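PDB 1VHK: ribosomal RNA small subunit methyltransferase E from Bacillus subtilis, which probably methylates the N3 position of a specific uridine in 16S rRNA of the assembled 30S ribosomal subunit, using S-adenosyl-L-methionine. Local coordinates for residues Q42-E56 and S66-E78. Residues are numbered along the deposited sequence; the frame is centred on the assembly and turned at random.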
loop_
_atom_site.group_PDB
_atom_site.type_symbol
_atom_site.label_atom_id
_atom_site.label_comp_id
_atom_site.label_asym_id
_atom_site.label_seq_id
_atom_site.Cartn_x
_atom_site.Cartn_y
_atom_site.Cartn_z
ATOM N N GLN A 42 -26.941 6.278 10.190
ATOM C CA GLN A 42 -25.727 6.159 10.966
ATOM C C GLN A 42 -24.452 6.475 10.206
ATOM O O GLN A 42 -24.301 6.090 9.049
ATOM C CB GLN A 42 -25.657 4.702 11.488
ATOM C CG GLN A 42 -26.772 4.381 12.491
ATOM C CD GLN A 42 -26.452 3.097 13.249
ATOM O OE1 GLN A 42 -25.707 2.264 12.718
ATOM N NE2 GLN A 42 -26.966 2.944 14.465
ATOM N N ILE A 43 -23.532 7.196 10.848
ATOM C CA ILE A 43 -22.238 7.540 10.302
ATOM C C ILE A 43 -21.151 7.299 11.369
ATOM O O ILE A 43 -21.381 6.996 12.526
ATOM C CB ILE A 43 -22.028 8.987 9.816
ATOM C CG1 ILE A 43 -22.162 9.975 10.962
ATOM C CG2 ILE A 43 -22.931 9.329 8.636
ATOM C CD1 ILE A 43 -22.365 11.424 10.639
ATOM N N ILE A 44 -19.921 7.409 10.894
ATOM C CA ILE A 44 -18.742 7.289 11.728
ATOM C C ILE A 44 -18.045 8.660 11.741
ATOM O O ILE A 44 -17.839 9.292 10.700
ATOM C CB ILE A 44 -17.783 6.213 11.219
ATOM C CG1 ILE A 44 -18.518 4.914 10.888
ATOM C CG2 ILE A 44 -16.687 5.947 12.253
ATOM C CD1 ILE A 44 -18.903 4.062 12.061
ATOM N N CYS A 45 -17.789 9.139 12.945
ATOM C CA CYS A 45 -17.133 10.407 13.158
ATOM C C CYS A 45 -15.897 10.209 14.048
ATOM O O CYS A 45 -15.879 9.446 15.014
ATOM C CB CYS A 45 -18.050 11.445 13.776
ATOM S SG CYS A 45 -19.392 12.025 12.728
ATOM N N CYS A 46 -14.878 10.954 13.669
ATOM C CA CYS A 46 -13.600 10.988 14.347
ATOM C C CYS A 46 -13.321 12.432 14.769
ATOM O O CYS A 46 -13.341 13.271 13.881
ATOM C CB CYS A 46 -12.499 10.501 13.377
ATOM S SG CYS A 46 -10.918 10.168 14.246
ATOM N N SER A 47 -13.111 12.713 16.034
ATOM C CA SER A 47 -12.824 14.074 16.504
ATOM C C SER A 47 -11.454 14.584 16.085
ATOM O O SER A 47 -10.594 13.835 15.612
ATOM C CB SER A 47 -12.933 14.141 18.028
ATOM O OG SER A 47 -12.141 13.138 18.641
ATOM N N GLN A 48 -11.139 15.852 16.410
ATOM C CA GLN A 48 -9.847 16.399 16.017
ATOM C C GLN A 48 -8.691 15.727 16.781
ATOM O O GLN A 48 -7.544 15.853 16.333
ATOM C CB GLN A 48 -9.665 17.875 16.169
ATOM C CG GLN A 48 -10.764 18.860 16.238
ATOM C CD GLN A 48 -10.264 20.237 16.673
ATOM O OE1 GLN A 48 -9.298 20.312 17.448
ATOM N NE2 GLN A 48 -10.879 21.297 16.159
ATOM N N ASP A 49 -8.967 15.193 17.954
ATOM C CA ASP A 49 -7.975 14.555 18.786
ATOM C C ASP A 49 -7.898 13.056 18.602
ATOM O O ASP A 49 -7.401 12.347 19.491
ATOM C CB ASP A 49 -8.086 14.937 20.246
ATOM C CG ASP A 49 -9.405 14.936 20.927
ATOM O OD1 ASP A 49 -9.427 14.900 22.201
ATOM O OD2 ASP A 49 -10.485 15.022 20.305
ATOM N N GLY A 50 -8.415 12.544 17.492
ATOM C CA GLY A 50 -8.359 11.147 17.165
ATOM C C GLY A 50 -9.381 10.219 17.744
ATOM O O GLY A 50 -9.264 8.992 17.509
ATOM N N PHE A 51 -10.441 10.694 18.396
ATOM C CA PHE A 51 -11.447 9.797 18.966
ATOM C C PHE A 51 -12.600 9.475 18.030
ATOM O O PHE A 51 -13.293 10.353 17.526
ATOM C CB PHE A 51 -11.947 10.422 20.281
ATOM C CG PHE A 51 -10.885 10.392 21.344
ATOM C CD1 PHE A 51 -10.106 11.514 21.606
ATOM C CD2 PHE A 51 -10.645 9.241 22.066
ATOM C CE1 PHE A 51 -9.125 11.479 22.571
ATOM C CE2 PHE A 51 -9.655 9.194 23.031
ATOM C CZ PHE A 51 -8.883 10.314 23.272
ATOM N N GLU A 52 -12.877 8.199 17.788
ATOM C CA GLU A 52 -13.898 7.694 16.906
ATOM C C GLU A 52 -15.241 7.383 17.554
ATOM O O GLU A 52 -15.381 6.533 18.432
ATOM C CB GLU A 52 -13.394 6.387 16.228
ATOM C CG GLU A 52 -14.344 5.868 15.163
ATOM C CD GLU A 52 -13.822 4.672 14.383
ATOM O OE1 GLU A 52 -13.299 4.893 13.259
ATOM O OE2 GLU A 52 -13.972 3.520 14.854
ATOM N N ALA A 53 -16.320 7.876 16.919
ATOM C CA ALA A 53 -17.644 7.547 17.413
ATOM C C ALA A 53 -18.610 7.037 16.353
ATOM O O ALA A 53 -18.609 7.374 15.177
ATOM C CB ALA A 53 -18.257 8.792 18.084
ATOM N N LYS A 54 -19.552 6.198 16.799
ATOM C CA LYS A 54 -20.663 5.811 15.927
ATOM C C LYS A 54 -21.816 6.795 16.237
ATOM O O LYS A 54 -22.191 7.020 17.400
ATOM C CB LYS A 54 -21.090 4.394 16.097
ATOM C CG LYS A 54 -21.864 3.812 14.935
ATOM C CD LYS A 54 -21.888 2.292 15.006
ATOM C CE LYS A 54 -20.506 1.716 15.264
ATOM N NZ LYS A 54 -19.920 1.054 14.064
ATOM N N CYS A 55 -22.216 7.531 15.200
ATOM C CA CYS A 55 -23.257 8.530 15.366
ATOM C C CYS A 55 -24.518 8.207 14.566
ATOM O O CYS A 55 -24.473 7.550 13.534
ATOM C CB CYS A 55 -22.760 9.922 14.976
ATOM S SG CYS A 55 -21.203 10.410 15.740
ATOM N N GLU A 56 -25.622 8.728 15.085
ATOM C CA GLU A 56 -26.948 8.620 14.500
ATOM C C GLU A 56 -27.451 10.003 14.091
ATOM O O GLU A 56 -27.393 10.965 14.858
ATOM C CB GLU A 56 -27.904 7.960 15.502
ATOM C CG GLU A 56 -29.157 7.354 14.945
ATOM C CD GLU A 56 -29.799 6.270 15.770
ATOM O OE1 GLU A 56 -29.390 5.087 15.678
ATOM O OE2 GLU A 56 -30.798 6.532 16.490
ATOM N N SER A 66 -27.526 17.383 12.661
ATOM C CA SER A 66 -27.365 17.099 14.089
ATOM C C SER A 66 -27.164 15.610 14.328
ATOM O O SER A 66 -27.826 14.802 13.685
ATOM C CB SER A 66 -28.550 17.634 14.884
ATOM O OG SER A 66 -28.601 19.053 14.801
ATOM N N CYS A 67 -26.240 15.282 15.235
ATOM C CA CYS A 67 -25.900 13.929 15.552
ATOM C C CYS A 67 -25.894 13.608 17.048
ATOM O O CYS A 67 -25.515 14.398 17.885
ATOM C CB CYS A 67 -24.500 13.556 15.014
ATOM S SG CYS A 67 -24.155 14.065 13.329
ATOM N N LEU A 68 -26.259 12.373 17.320
ATOM C CA LEU A 68 -26.297 11.760 18.639
ATOM C C LEU A 68 -25.227 10.662 18.661
ATOM O O LEU A 68 -25.228 9.876 17.713
ATOM C CB LEU A 68 -27.672 11.090 18.795
ATOM C CG LEU A 68 -27.782 9.950 19.801
ATOM C CD1 LEU A 68 -27.584 10.445 21.223
ATOM C CD2 LEU A 68 -29.102 9.226 19.637
ATOM N N VAL A 69 -24.297 10.688 19.596
ATOM C CA VAL A 69 -23.267 9.643 19.605
ATOM C C VAL A 69 -23.797 8.395 20.278
ATOM O O VAL A 69 -24.109 8.391 21.461
ATOM C CB VAL A 69 -21.901 10.063 20.114
ATOM C CG1 VAL A 69 -21.905 11.413 20.772
ATOM C CG2 VAL A 69 -21.263 9.009 21.029
ATOM N N ILE A 70 -23.895 7.302 19.517
ATOM C CA ILE A 70 -24.410 6.061 20.102
ATOM C C ILE A 70 -23.334 5.153 20.643
ATOM O O ILE A 70 -23.602 4.298 21.506
ATOM C CB ILE A 70 -25.340 5.360 19.100
ATOM C CG1 ILE A 70 -24.600 4.955 17.841
ATOM C CG2 ILE A 70 -26.490 6.318 18.773
ATOM C CD1 ILE A 70 -25.407 4.258 16.762
ATOM N N GLU A 71 -22.056 5.447 20.368
ATOM C CA GLU A 71 -20.988 4.602 20.862
ATOM C C GLU A 71 -19.597 5.163 20.640
ATOM O O GLU A 71 -19.314 5.658 19.550
ATOM C CB GLU A 71 -21.064 3.235 20.125
ATOM C CG GLU A 71 -20.380 2.138 20.925
ATOM C CD GLU A 71 -19.701 1.093 20.079
ATOM O OE1 GLU A 71 -18.511 0.810 20.363
ATOM O OE2 GLU A 71 -20.312 0.527 19.161
ATOM N N TRP A 72 -18.755 5.125 21.672
ATOM C CA TRP A 72 -17.339 5.527 21.527
ATOM C C TRP A 72 -16.553 4.231 21.278
ATOM O O TRP A 72 -16.436 3.425 22.197
ATOM C CB TRP A 72 -16.815 6.223 22.777
ATOM C CG TRP A 72 -17.336 7.634 22.883
ATOM C CD1 TRP A 72 -18.373 8.073 23.663
ATOM C CD2 TRP A 72 -16.954 8.730 22.055
ATOM N NE1 TRP A 72 -18.607 9.407 23.406
ATOM C CE2 TRP A 72 -17.754 9.832 22.437
ATOM C CE3 TRP A 72 -15.970 8.920 21.094
ATOM C CZ2 TRP A 72 -17.616 11.090 21.847
ATOM C CZ3 TRP A 72 -15.832 10.172 20.517
ATOM C CH2 TRP A 72 -16.655 11.246 20.887
ATOM N N THR A 73 -16.151 4.002 20.042
ATOM C CA THR A 73 -15.513 2.772 19.659
ATOM C C THR A 73 -14.208 2.443 20.340
ATOM O O THR A 73 -13.859 1.254 20.354
ATOM C CB THR A 73 -15.307 2.682 18.127
ATOM O OG1 THR A 73 -14.260 3.587 17.715
ATOM C CG2 THR A 73 -16.608 3.066 17.441
ATOM N N ASN A 74 -13.413 3.411 20.742
ATOM C CA ASN A 74 -12.115 3.187 21.341
ATOM C C ASN A 74 -11.131 2.519 20.390
ATOM O O ASN A 74 -10.145 1.928 20.835
ATOM C CB ASN A 74 -12.264 2.322 22.596
ATOM C CG ASN A 74 -12.842 3.132 23.747
ATOM O OD1 ASN A 74 -12.369 4.237 23.977
ATOM N ND2 ASN A 74 -13.830 2.559 24.415
ATOM N N GLU A 75 -11.369 2.603 19.107
ATOM C CA GLU A 75 -10.584 1.988 18.068
ATOM C C GLU A 75 -9.464 2.902 17.604
ATOM O O GLU A 75 -9.685 4.069 17.313
ATOM C CB GLU A 75 -11.495 1.648 16.871
ATOM C CG GLU A 75 -12.042 0.241 16.877
ATOM C CD GLU A 75 -10.967 -0.826 16.857
ATOM O OE1 GLU A 75 -11.038 -1.757 17.691
ATOM O OE2 GLU A 75 -10.046 -0.780 16.008
ATOM N N ASN A 76 -8.228 2.419 17.676
ATOM C CA ASN A 76 -7.115 3.205 17.185
ATOM C C ASN A 76 -6.393 2.432 16.076
ATOM O O ASN A 76 -5.792 1.393 16.331
ATOM C CB ASN A 76 -6.079 3.652 18.209
ATOM C CG ASN A 76 -5.102 4.602 17.488
ATOM O OD1 ASN A 76 -4.200 4.190 16.777
ATOM N ND2 ASN A 76 -5.398 5.889 17.558
ATOM N N ARG A 77 -6.373 3.051 14.901
ATOM C CA ARG A 77 -5.772 2.354 13.759
ATOM C C ARG A 77 -4.522 3.029 13.272
ATOM O O ARG A 77 -4.092 2.757 12.153
ATOM C CB ARG A 77 -6.821 2.168 12.667
ATOM C CG ARG A 77 -8.052 1.411 13.111
ATOM C CD ARG A 77 -9.101 1.335 12.024
ATOM N NE ARG A 77 -10.320 0.642 12.424
ATOM C CZ ARG A 77 -11.376 1.188 13.014
ATOM N NH1 ARG A 77 -11.390 2.477 13.309
ATOM N NH2 ARG A 77 -12.431 0.414 13.310
ATOM N N GLU A 78 -3.899 3.840 14.127
ATOM C CA GLU A 78 -2.684 4.556 13.731
ATOM C C GLU A 78 -1.435 3.709 13.873
ATOM O O GLU A 78 -1.360 2.805 14.710
ATOM C CB GLU A 78 -2.574 5.870 14.491
ATOM C CG GLU A 78 -3.552 6.957 14.085
ATOM C CD GLU A 78 -3.585 7.366 12.640
ATOM O OE1 GLU A 78 -2.533 7.632 11.994
ATOM O OE2 GLU A 78 -4.701 7.444 12.058
HETATM O O HOH W 1 -11.177 6.114 18.860
#
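Glu52 meets Thr73 and Arg77 in the chain just past strand 66-72. Its carboxylate forms a salt bridge with Arg77: NH1 reaches OE2 over 3.2 Å in a nearly straight bond (173°) that lies in the guanidinium plane, while the bond from NH1 to OE1 is weak. The two flat groups are turned 42° apart. With CG anti to the backbone N (chi1 -174°) and an extended chain beyond, Glu52 also brings OE2 to 2.9 Å from Thr73 OG1. The backbone O of Glu52 accepts from Thr73 N at 3.1 Å. Since OE1 also pairs with Arg5 of strand 5-7, an alanine here, lacking the carboxylate, would probably leave Arg5 and Arg77 without the anion they share and Arg77 freer to turn. A water bridges Glu52 N and Glu75 O.

Beside this, Ala53 CB sits over one face of the Trp72 indole, 3.9 Å from the six-membered-ring centroid: a CH-pi contact. The strands pair antiparallel, Glu56 N to Leu68 O spanning 2.9 Å. A classic beta bulge sets Ile70 and Glu71 opposite Lys54, whose O accepts from Ile70 N at 2.7 Å and only weakly from Glu71 N.

The hairpin of strands 52-60 and 64-72 lies within the mixed sheet of the PUA-like domain, flanked by strands 42-46 and 21-24. Beyond it, residues 73-78 lead toward the parallel SPOUT sheet, and Arg77 packs on Pro231 of the second subunit.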